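Local structure of DUF574 domain-containing protein (Thermobifida fusca, 2QE6) at residues R67-L72 / E96-V101; S79-L84 / P103-V108; L84-P89 / Y109-P114. The protein binds S-adenosylmethionine and is probably a methyltransferase of the Rossmann-like class, though its methyl acceptor is not known. The protein carries 1 engineered substitution. All coordinates share one frame; numbering follows the deposited sequence.

Contact 1: R67-L72 / E96-V101; sequences RGVRFL and EVAQSV
Val69 and Val97 meet where two helices of a Rossmann-like methyltransferase fold pack side by side on one face of the central sheet, a small, apolar helix-helix contact with no hydrogen bond across it. Residues 67-72 belong to the long helix 54-75, which precedes the first strand of the sheet in the chain; residues 96-101 end helix 94-101, which links the strands 80-84 and 106-111. Over these short segments the axes come within 8.4 Å and cross at -36°, with the same general direction, and at this spacing Val69, Val97 and Ala98 fill the interface. Val69 provides the central piece. A chi1 of 172° carries its CG1 away from the backbone N and over Val97, 3.8 Å from Val97 CB and 4.1 Å from Ala98 CB. Val97 answers with its own CG1, which lies against the start of the next residue of the long helix, 3.7 Å from Arg70 N. Val69 also touches Met162 on strand 160-163, while Ala98 touches Ala105 in the loop that leads into strand 106-111. Toward the more accessible edge Arg70 takes over. Its CB and CG serve the helix pair, for in the conformer modelled here the chain bends at chi3 (62°) and carries its guanidinium away to a salt bridge with Asp250. At the C-terminal end of the shorter helix, Ser100 OG turns back to the backbone and donates to Val97 O at 2.6 Å. Val101 completes the contact at its partly exposed edge, where its side chain runs at about a right angle to that of Arg70 and places Val101 CG1 3.8 Å from Arg70 CG.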
loop_
_atom_site.group_PDB
_atom_site.type_symbol
_atom_site.label_atom_id
_atom_site.label_comp_id
_atom_site.label_asym_id
_atom_site.label_seq_id
_atom_site.Cartn_x
_atom_site.Cartn_y
_atom_site.Cartn_z
ATOM N N ARG A 67 -6.251 -9.799 -3.416
ATOM C CA ARG A 67 -7.400 -9.817 -4.316
ATOM C C ARG A 67 -7.277 -8.784 -5.445
ATOM O O ARG A 67 -7.657 -9.061 -6.581
ATOM C CB ARG A 67 -8.729 -9.623 -3.554
ATOM C CG ARG A 67 -9.028 -10.692 -2.513
ATOM C CD ARG A 67 -10.498 -10.750 -2.103
ATOM N NE ARG A 67 -10.994 -9.454 -1.656
ATOM C CZ ARG A 67 -10.748 -8.931 -0.455
ATOM N NH1 ARG A 67 -10.004 -9.584 0.438
ATOM N NH2 ARG A 67 -11.232 -7.732 -0.139
ATOM N N GLY A 68 -6.780 -7.592 -5.128
ATOM C CA GLY A 68 -6.645 -6.539 -6.124
ATOM C C GLY A 68 -5.529 -6.820 -7.119
ATOM O O GLY A 68 -5.681 -6.637 -8.304
ATOM N N VAL A 69 -4.392 -7.293 -6.637
ATOM C CA VAL A 69 -3.295 -7.611 -7.531
ATOM C C VAL A 69 -3.696 -8.778 -8.430
ATOM O O VAL A 69 -3.370 -8.785 -9.598
ATOM C CB VAL A 69 -1.996 -7.858 -6.765
ATOM C CG1 VAL A 69 -0.944 -8.374 -7.670
ATOM C CG2 VAL A 69 -1.552 -6.572 -6.075
ATOM N N ARG A 70 -4.402 -9.764 -7.880
ATOM C CA ARG A 70 -4.899 -10.891 -8.669
ATOM C C ARG A 70 -5.863 -10.413 -9.759
ATOM O O ARG A 70 -5.812 -10.892 -10.885
ATOM C CB ARG A 70 -5.581 -11.931 -7.773
ATOM C CG ARG A 70 -6.027 -13.183 -8.518
ATOM C CD ARG A 70 -6.712 -14.194 -7.609
ATOM N NE ARG A 70 -7.929 -13.646 -7.009
ATOM C CZ ARG A 70 -8.221 -13.645 -5.710
ATOM N NH1 ARG A 70 -7.389 -14.175 -4.821
ATOM N NH2 ARG A 70 -9.368 -13.113 -5.304
ATOM N N PHE A 71 -6.739 -9.456 -9.430
ATOM C CA PHE A 71 -7.633 -8.864 -10.436
ATOM C C PHE A 71 -6.818 -8.186 -11.549
ATOM O O PHE A 71 -7.041 -8.408 -12.745
ATOM C CB PHE A 71 -8.605 -7.854 -9.789
ATOM C CG PHE A 71 -9.218 -6.886 -10.763
ATOM C CD1 PHE A 71 -10.269 -7.261 -11.567
ATOM C CD2 PHE A 71 -8.768 -5.574 -10.833
ATOM C CE1 PHE A 71 -10.841 -6.355 -12.482
ATOM C CE2 PHE A 71 -9.317 -4.680 -11.757
ATOM C CZ PHE A 71 -10.352 -5.069 -12.568
ATOM N N LEU A 72 -5.847 -7.390 -11.145
ATOM C CA LEU A 72 -5.055 -6.595 -12.083
ATOM C C LEU A 72 -4.208 -7.440 -13.003
ATOM O O LEU A 72 -4.180 -7.204 -14.215
ATOM C CB LEU A 72 -4.163 -5.628 -11.313
ATOM C CG LEU A 72 -4.856 -4.446 -10.664
ATOM C CD1 LEU A 72 -3.922 -3.761 -9.682
ATOM C CD2 LEU A 72 -5.453 -3.463 -11.706
ATOM N N GLU A 96 4.540 -12.011 -6.025
ATOM C CA GLU A 96 4.147 -13.404 -5.861
ATOM C C GLU A 96 2.712 -13.599 -6.334
ATOM O O GLU A 96 2.414 -14.497 -7.082
ATOM C CB GLU A 96 4.324 -13.805 -4.388
ATOM C CG GLU A 96 5.811 -13.884 -3.958
ATOM C CD GLU A 96 6.033 -13.779 -2.432
ATOM O OE1 GLU A 96 5.056 -13.613 -1.661
ATOM O OE2 GLU A 96 7.211 -13.855 -2.018
ATOM N N VAL A 97 1.814 -12.730 -5.896
ATOM C CA VAL A 97 0.459 -12.747 -6.420
ATOM C C VAL A 97 0.451 -12.532 -7.940
ATOM O O VAL A 97 -0.151 -13.313 -8.674
ATOM C CB VAL A 97 -0.395 -11.649 -5.746
ATOM C CG1 VAL A 97 -1.840 -11.837 -6.131
ATOM C CG2 VAL A 97 -0.223 -11.764 -4.243
ATOM N N ALA A 98 1.149 -11.493 -8.410
ATOM C CA ALA A 98 1.149 -11.152 -9.844
ATOM C C ALA A 98 1.677 -12.311 -10.663
ATOM O O ALA A 98 1.088 -12.685 -11.680
ATOM C CB ALA A 98 1.971 -9.885 -10.109
ATOM N N GLN A 99 2.778 -12.908 -10.212
ATOM C CA GLN A 99 3.380 -14.006 -10.991
ATOM C C GLN A 99 2.572 -15.303 -10.948
ATOM O O GLN A 99 2.686 -16.128 -11.870
ATOM C CB GLN A 99 4.816 -14.270 -10.546
ATOM C CG GLN A 99 5.790 -13.078 -10.775
ATOM C CD GLN A 99 7.191 -13.435 -10.402
ATOM O OE1 GLN A 99 7.550 -14.613 -10.415
ATOM N NE2 GLN A 99 8.003 -12.453 -10.086
ATOM N N SER A 100 1.753 -15.488 -9.909
ATOM C CA SER A 100 0.855 -16.662 -9.819
ATOM C C SER A 100 -0.203 -16.676 -10.916
ATOM O O SER A 100 -0.592 -17.745 -11.363
ATOM C CB SER A 100 0.161 -16.762 -8.436
ATOM O OG SER A 100 -0.855 -15.781 -8.259
ATOM N N VAL A 101 -0.666 -15.499 -11.344
ATOM C CA VAL A 101 -1.653 -15.407 -12.422
ATOM C C VAL A 101 -1.026 -15.036 -13.772
ATOM O O VAL A 101 -1.632 -15.263 -14.806
ATOM C CB VAL A 101 -2.824 -14.423 -12.090
ATOM C CG1 VAL A 101 -3.561 -14.882 -10.853
ATOM C CG2 VAL A 101 -2.349 -13.020 -11.899
#

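Contact 2: S79-L84 / P103-V108; sequences SQFLDL and PDARVV
Gln80 and Arg106 pair across two parallel strands, 80-84 and 106-111, on the sheet face that also carries Leu82 and Val108. Their side chains run alongside each other, pointing the same way. From CB, Gln80 places CG beside its backbone N, opposite the carbonyl carbon, and the chain stays extended beyond it, which lays the amide along Arg106. CG and CD are each 3.4 Å from Arg106 NH2, and OE1 meets the edge of the guanidinium in its plane; the amide is turned 73° from that plane. This NH2-to-OE1 bond is short at 2.7 Å but weak, bent to 115° at the hydrogen. The amide's stronger partners lie elsewhere: OE1 accepts from Asp154 N and NE2 gives to Pro158 O, while Arg106 NE is bonded to Met152 O. A leucine here would probably leave Asp154 N and Pro158 O without their mates and the guanidinium less restrained. On the reverse face, Phe81 sets its CB 3.9 Å from Val107 CG2, and its ring turns an edge to Arg106 O. The backbones are joined by a ladder in which Arg106 and Val108 donate to Ser79 O and Phe81 O, and Phe81 and Asp83 donate back; the last bond, Asp83 N to Val108 O, is almost straight at 179°. Two neighbouring parallel strands joined through helix 94-101 form the beta-alpha-beta unit with which Rossmann-like methyltransferases begin their sheet.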
loop_
_atom_site.group_PDB
_atom_site.type_symbol
_atom_site.label_atom_id
_atom_site.label_comp_id
_atom_site.label_asym_id
_atom_site.label_seq_id
_atom_site.Cartn_x
_atom_site.Cartn_y
_atom_site.Cartn_z
ATOM N N SER A 79 0.790 -6.247 -16.771
ATOM C CA SER A 79 2.069 -6.928 -16.588
ATOM C C SER A 79 3.135 -6.073 -15.917
ATOM O O SER A 79 4.226 -6.546 -15.752
ATOM C CB SER A 79 2.594 -7.467 -17.932
ATOM O OG SER A 79 1.660 -8.366 -18.448
ATOM N N GLN A 80 2.780 -4.860 -15.460
ATOM C CA GLN A 80 3.736 -3.870 -14.965
ATOM C C GLN A 80 3.134 -3.226 -13.746
ATOM O O GLN A 80 2.066 -2.656 -13.867
ATOM C CB GLN A 80 3.960 -2.722 -15.975
ATOM C CG GLN A 80 4.205 -3.144 -17.403
ATOM C CD GLN A 80 4.711 -2.026 -18.298
ATOM O OE1 GLN A 80 5.888 -1.998 -18.662
ATOM N NE2 GLN A 80 3.823 -1.129 -18.700
ATOM N N PHE A 81 3.791 -3.343 -12.590
ATOM C CA PHE A 81 3.285 -2.754 -11.330
ATOM C C PHE A 81 4.366 -1.893 -10.694
ATOM O O PHE A 81 5.556 -2.268 -10.672
ATOM C CB PHE A 81 2.853 -3.842 -10.317
ATOM C CG PHE A 81 1.787 -4.761 -10.821
ATOM C CD1 PHE A 81 2.065 -5.724 -11.762
ATOM C CD2 PHE A 81 0.490 -4.620 -10.405
ATOM C CE1 PHE A 81 1.068 -6.560 -12.245
ATOM C CE2 PHE A 81 -0.518 -5.455 -10.905
ATOM C CZ PHE A 81 -0.222 -6.424 -11.804
ATOM N N LEU A 82 3.941 -0.743 -10.174
ATOM C CA LEU A 82 4.768 0.117 -9.344
ATOM C C LEU A 82 4.112 0.204 -7.972
ATOM O O LEU A 82 3.017 0.738 -7.819
ATOM C CB LEU A 82 4.904 1.505 -9.975
ATOM C CG LEU A 82 5.774 2.521 -9.233
ATOM C CD1 LEU A 82 7.181 1.969 -8.966
ATOM C CD2 LEU A 82 5.824 3.840 -10.034
ATOM N N ASP A 83 4.762 -0.388 -6.987
ATOM C CA ASP A 83 4.168 -0.586 -5.681
ATOM C C ASP A 83 4.831 0.397 -4.722
ATOM O O ASP A 83 5.948 0.165 -4.209
ATOM C CB ASP A 83 4.355 -2.040 -5.265
ATOM C CG ASP A 83 3.631 -2.422 -3.949
ATOM O OD1 ASP A 83 2.973 -1.561 -3.301
ATOM O OD2 ASP A 83 3.766 -3.625 -3.550
ATOM N N LEU A 84 4.120 1.517 -4.500
ATOM C CA LEU A 84 4.635 2.643 -3.746
ATOM C C LEU A 84 4.309 2.524 -2.253
ATOM O O LEU A 84 3.132 2.435 -1.872
ATOM C CB LEU A 84 4.003 3.925 -4.263
ATOM C CG LEU A 84 4.293 4.222 -5.750
ATOM C CD1 LEU A 84 3.423 5.399 -6.198
ATOM C CD2 LEU A 84 5.783 4.485 -6.027
ATOM N N PRO A 103 2.866 -15.107 -15.289
ATOM C CA PRO A 103 4.301 -15.386 -15.055
ATOM C C PRO A 103 5.269 -14.283 -15.523
ATOM O O PRO A 103 6.370 -14.179 -14.972
ATOM C CB PRO A 103 4.549 -16.684 -15.848
ATOM C CG PRO A 103 3.207 -17.311 -15.993
ATOM C CD PRO A 103 2.214 -16.186 -16.066
ATOM N N ASP A 104 4.856 -13.487 -16.515
ATOM C CA ASP A 104 5.665 -12.377 -17.059
ATOM C C ASP A 104 5.575 -11.048 -16.314
ATOM O O ASP A 104 6.235 -10.091 -16.713
ATOM C CB ASP A 104 5.224 -12.067 -18.484
ATOM C CG ASP A 104 5.351 -13.246 -19.385
ATOM O OD1 ASP A 104 6.237 -14.093 -19.105
ATOM O OD2 ASP A 104 4.559 -13.304 -20.358
ATOM N N ALA A 105 4.750 -10.983 -15.278
ATOM C CA ALA A 105 4.473 -9.725 -14.599
ATOM C C ALA A 105 5.768 -9.157 -14.021
ATOM O O ALA A 105 6.652 -9.929 -13.583
ATOM C CB ALA A 105 3.439 -9.934 -13.491
ATOM N N ARG A 106 5.860 -7.818 -13.997
ATOM C CA ARG A 106 7.046 -7.109 -13.508
ATOM C C ARG A 106 6.633 -6.134 -12.429
ATOM O O ARG A 106 5.637 -5.412 -12.609
ATOM C CB ARG A 106 7.743 -6.375 -14.649
ATOM C CG ARG A 106 8.311 -7.339 -15.708
ATOM C CD ARG A 106 9.222 -6.631 -16.694
ATOM N NE ARG A 106 8.522 -5.495 -17.296
ATOM C CZ ARG A 106 7.654 -5.565 -18.311
ATOM N NH1 ARG A 106 7.340 -6.726 -18.881
ATOM N NH2 ARG A 106 7.081 -4.449 -18.750
ATOM N N VAL A 107 7.338 -6.168 -11.296
ATOM C CA VAL A 107 6.964 -5.343 -10.141
ATOM C C VAL A 107 8.197 -4.606 -9.641
ATOM O O VAL A 107 9.291 -5.203 -9.507
ATOM C CB VAL A 107 6.340 -6.190 -8.967
ATOM C CG1 VAL A 107 5.939 -5.297 -7.806
ATOM C CG2 VAL A 107 5.102 -6.971 -9.463
ATOM N N VAL A 108 8.021 -3.314 -9.391
ATOM C CA VAL A 108 9.048 -2.473 -8.820
ATOM C C VAL A 108 8.496 -1.958 -7.504
ATOM O O VAL A 108 7.478 -1.292 -7.489
ATOM C CB VAL A 108 9.410 -1.295 -9.748
ATOM C CG1 VAL A 108 10.379 -0.315 -9.019
ATOM C CG2 VAL A 108 9.998 -1.815 -11.097
#

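Contact 3: L84-P89 / Y109-P114; sequences LGSGLP and YVDIDP. With SAM (S-adenosylmethionine), chain F.
Leu84 and Val110 form a parallel bridge, past which the first backbone turns sharply, with Val110 O accepting from two successive amides, Gly85 N (weak, 127° at the hydrogen) and Ser86 N (3.0 Å). The two bridge side chains lie side by side, Leu84 CD2 4.1 Å from Val110 CB. Ser86 faces the second strand and sets its CB 3.5 Å from Tyr109 CD1, while the phenol of Tyr109 reaches away to His95. Gly85 and Gly87 both have positive phi, and a CB on either would run into the bound S-adenosylmethionine; their bareness lets the cofactor lie directly on the turn, where its amino N donates to Gly85 O at 2.7 Å. Asp111 holds the ribose. A chi1 of -154° swings its carboxylate away from its own backbone N, into the space between the turn and the sugar. OD2 takes the ribose O3' at 2.5 Å and also Gly87 N, which comes from the anti side, 32° out of the carboxylate plane. OD1 accepts from O2' at 2.8 Å and, through its anti lone pair, from Asp113 N in an Asx turn. Four donors thus grip one carboxylate. Such a glycine-rich turn and acidic strand end are the classic cofactor site of this fold, and the two backbone N-H bonds probably restrain the rotation of the carboxylate, with its two oxygens facing the two ribose hydroxyls.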
loop_
_atom_site.group_PDB
_atom_site.type_symbol
_atom_site.label_atom_id
_atom_site.label_comp_id
_atom_site.label_asym_id
_atom_site.label_seq_id
_atom_site.Cartn_x
_atom_site.Cartn_y
_atom_site.Cartn_z
ATOM N N LEU A 84 4.120 1.517 -4.500
ATOM C CA LEU A 84 4.635 2.643 -3.746
ATOM C C LEU A 84 4.309 2.524 -2.253
ATOM O O LEU A 84 3.132 2.435 -1.872
ATOM C CB LEU A 84 4.003 3.925 -4.263
ATOM C CG LEU A 84 4.293 4.222 -5.750
ATOM C CD1 LEU A 84 3.423 5.399 -6.198
ATOM C CD2 LEU A 84 5.783 4.485 -6.027
ATOM N N GLY A 85 5.341 2.589 -1.418
ATOM C CA GLY A 85 5.170 2.359 0.004
ATOM C C GLY A 85 4.921 0.880 0.192
ATOM O O GLY A 85 3.958 0.497 0.820
ATOM N N SER A 86 5.789 0.045 -0.362
ATOM C CA SER A 86 5.531 -1.393 -0.433
ATOM C C SER A 86 5.419 -2.096 0.917
ATOM O O SER A 86 4.775 -3.159 1.028
ATOM C CB SER A 86 6.688 -2.083 -1.183
ATOM O OG SER A 86 7.916 -1.876 -0.508
ATOM N N GLY A 87 6.143 -1.562 1.913
ATOM C CA GLY A 87 6.324 -2.221 3.198
ATOM C C GLY A 87 7.285 -3.391 3.196
ATOM O O GLY A 87 7.865 -3.746 2.161
ATOM N N LEU A 88 7.458 -3.991 4.377
ATOM C CA LEU A 88 8.363 -5.151 4.549
ATOM C C LEU A 88 7.649 -6.446 4.119
ATOM O O LEU A 88 6.435 -6.488 4.017
ATOM C CB LEU A 88 8.786 -5.188 6.018
ATOM C CG LEU A 88 9.690 -4.015 6.439
ATOM C CD1 LEU A 88 9.661 -3.863 7.933
ATOM C CD2 LEU A 88 11.149 -4.356 5.990
ATOM N N PRO A 89 8.390 -7.509 3.855
ATOM C CA PRO A 89 7.726 -8.623 3.205
ATOM C C PRO A 89 6.772 -9.429 4.113
ATOM O O PRO A 89 6.949 -9.468 5.348
ATOM C CB PRO A 89 8.888 -9.504 2.762
ATOM C CG PRO A 89 10.005 -9.183 3.711
ATOM C CD PRO A 89 9.833 -7.740 4.051
ATOM N N TYR A 109 9.157 -2.322 -6.403
ATOM C CA TYR A 109 8.746 -1.881 -5.089
ATOM C C TYR A 109 9.540 -0.650 -4.646
ATOM O O TYR A 109 10.728 -0.552 -4.884
ATOM C CB TYR A 109 8.984 -2.965 -4.046
ATOM C CG TYR A 109 8.252 -4.287 -4.166
ATOM C CD1 TYR A 109 6.938 -4.441 -3.756
ATOM C CD2 TYR A 109 8.919 -5.421 -4.598
ATOM C CE1 TYR A 109 6.280 -5.715 -3.799
ATOM C CE2 TYR A 109 8.291 -6.667 -4.634
ATOM C CZ TYR A 109 6.972 -6.810 -4.232
ATOM O OH TYR A 109 6.420 -8.097 -4.285
ATOM N N VAL A 110 8.884 0.265 -3.945
ATOM C CA VAL A 110 9.526 1.486 -3.463
ATOM C C VAL A 110 9.102 1.683 -2.014
ATOM O O VAL A 110 7.915 1.586 -1.709
ATOM C CB VAL A 110 9.085 2.715 -4.305
ATOM C CG1 VAL A 110 9.773 4.004 -3.825
ATOM C CG2 VAL A 110 9.381 2.430 -5.802
ATOM N N ASP A 111 10.074 1.895 -1.128
ATOM C CA ASP A 111 9.786 2.221 0.251
ATOM C C ASP A 111 10.849 3.151 0.799
ATOM O O ASP A 111 11.959 3.141 0.364
ATOM C CB ASP A 111 9.631 0.973 1.136
ATOM C CG ASP A 111 8.731 1.232 2.366
ATOM O OD1 ASP A 111 9.191 1.823 3.354
ATOM O OD2 ASP A 111 7.559 0.827 2.363
ATOM N N ILE A 112 10.456 3.968 1.754
ATOM C CA ILE A 112 11.361 4.922 2.396
ATOM C C ILE A 112 12.222 4.264 3.498
ATOM O O ILE A 112 13.319 4.707 3.781
ATOM C CB ILE A 112 10.560 6.138 2.964
ATOM C CG1 ILE A 112 11.497 7.242 3.471
ATOM C CG2 ILE A 112 9.571 5.684 4.057
ATOM C CD1 ILE A 112 12.437 7.774 2.426
ATOM N N ASP A 113 11.708 3.211 4.125
ATOM C CA ASP A 113 12.444 2.478 5.157
ATOM C C ASP A 113 13.542 1.673 4.489
ATOM O O ASP A 113 13.240 0.776 3.768
ATOM C CB ASP A 113 11.486 1.526 5.931
ATOM C CG ASP A 113 12.086 1.002 7.224
ATOM O OD1 ASP A 113 13.346 0.901 7.277
ATOM O OD2 ASP A 113 11.314 0.647 8.169
ATOM N N PRO A 114 14.814 1.958 4.791
ATOM C CA PRO A 114 15.914 1.170 4.265
ATOM C C PRO A 114 15.876 -0.313 4.602
ATOM O O PRO A 114 16.509 -1.100 3.908
ATOM C CB PRO A 114 17.145 1.802 4.897
ATOM C CG PRO A 114 16.679 2.759 5.882
ATOM C CD PRO A 114 15.279 3.079 5.629
HETATM N N SAM F . 1.703 -1.048 1.034
HETATM C CA SAM F . 1.827 -2.057 2.159
HETATM C C SAM F . 0.462 -2.628 2.471
HETATM O O SAM F . 0.356 -3.751 2.952
HETATM O OXT SAM F . -0.556 -1.953 2.270
HETATM C CB SAM F . 2.396 -1.528 3.489
HETATM C CG SAM F . 1.553 -0.462 4.207
HETATM S SD SAM F . 2.324 0.309 5.669
HETATM C CE SAM F . 3.863 -0.641 5.603
HETATM C "C5'" SAM F . 2.901 1.794 4.822
HETATM C "C4'" SAM F . 4.231 1.805 4.057
HETATM O "O4'" SAM F . 4.333 3.015 3.300
HETATM C "C3'" SAM F . 5.476 1.776 4.960
HETATM O "O3'" SAM F . 6.369 0.748 4.571
HETATM C "C2'" SAM F . 6.118 3.150 4.851
HETATM O "O2'" SAM F . 7.528 3.179 5.108
HETATM C "C1'" SAM F . 5.665 3.529 3.445
HETATM N N9 SAM F . 5.678 4.983 3.281
HETATM C C8 SAM F . 4.930 5.953 3.948
HETATM N N7 SAM F . 5.271 7.173 3.456
HETATM C C5 SAM F . 6.211 6.979 2.477
HETATM C C6 SAM F . 6.878 7.880 1.634
HETATM N N6 SAM F . 6.640 9.215 1.756
HETATM N N1 SAM F . 7.780 7.356 0.724
HETATM C C2 SAM F . 8.028 5.972 0.623
HETATM N N3 SAM F . 7.371 5.080 1.466
HETATM C C4 SAM F . 6.471 5.601 2.363
#

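Overall arrangement
From the N terminus, the long helix 54-75 leads into strand 80-84, the glycine turn at 85-87, helix 94-101 and strand 106-111. Contact 1 closes the first loop by bringing helix 94-101 back to the long helix; contact 2 and contact 3 each close a loop across the beta-alpha-beta unit. No loop nests in another: all three cross, their segments alternating along the chain. Contacts 2 and 3 are successive stages of one strand pair, sharing Leu84 and joined by a probable hydrogen bond from Val110 N to Asp83 O (2.9 Å). Contact 1 lies against contact 2 through Leu72 and Ala98 on Phe81, tying helices to sheet, whereas contact 3 lies at the cofactor end.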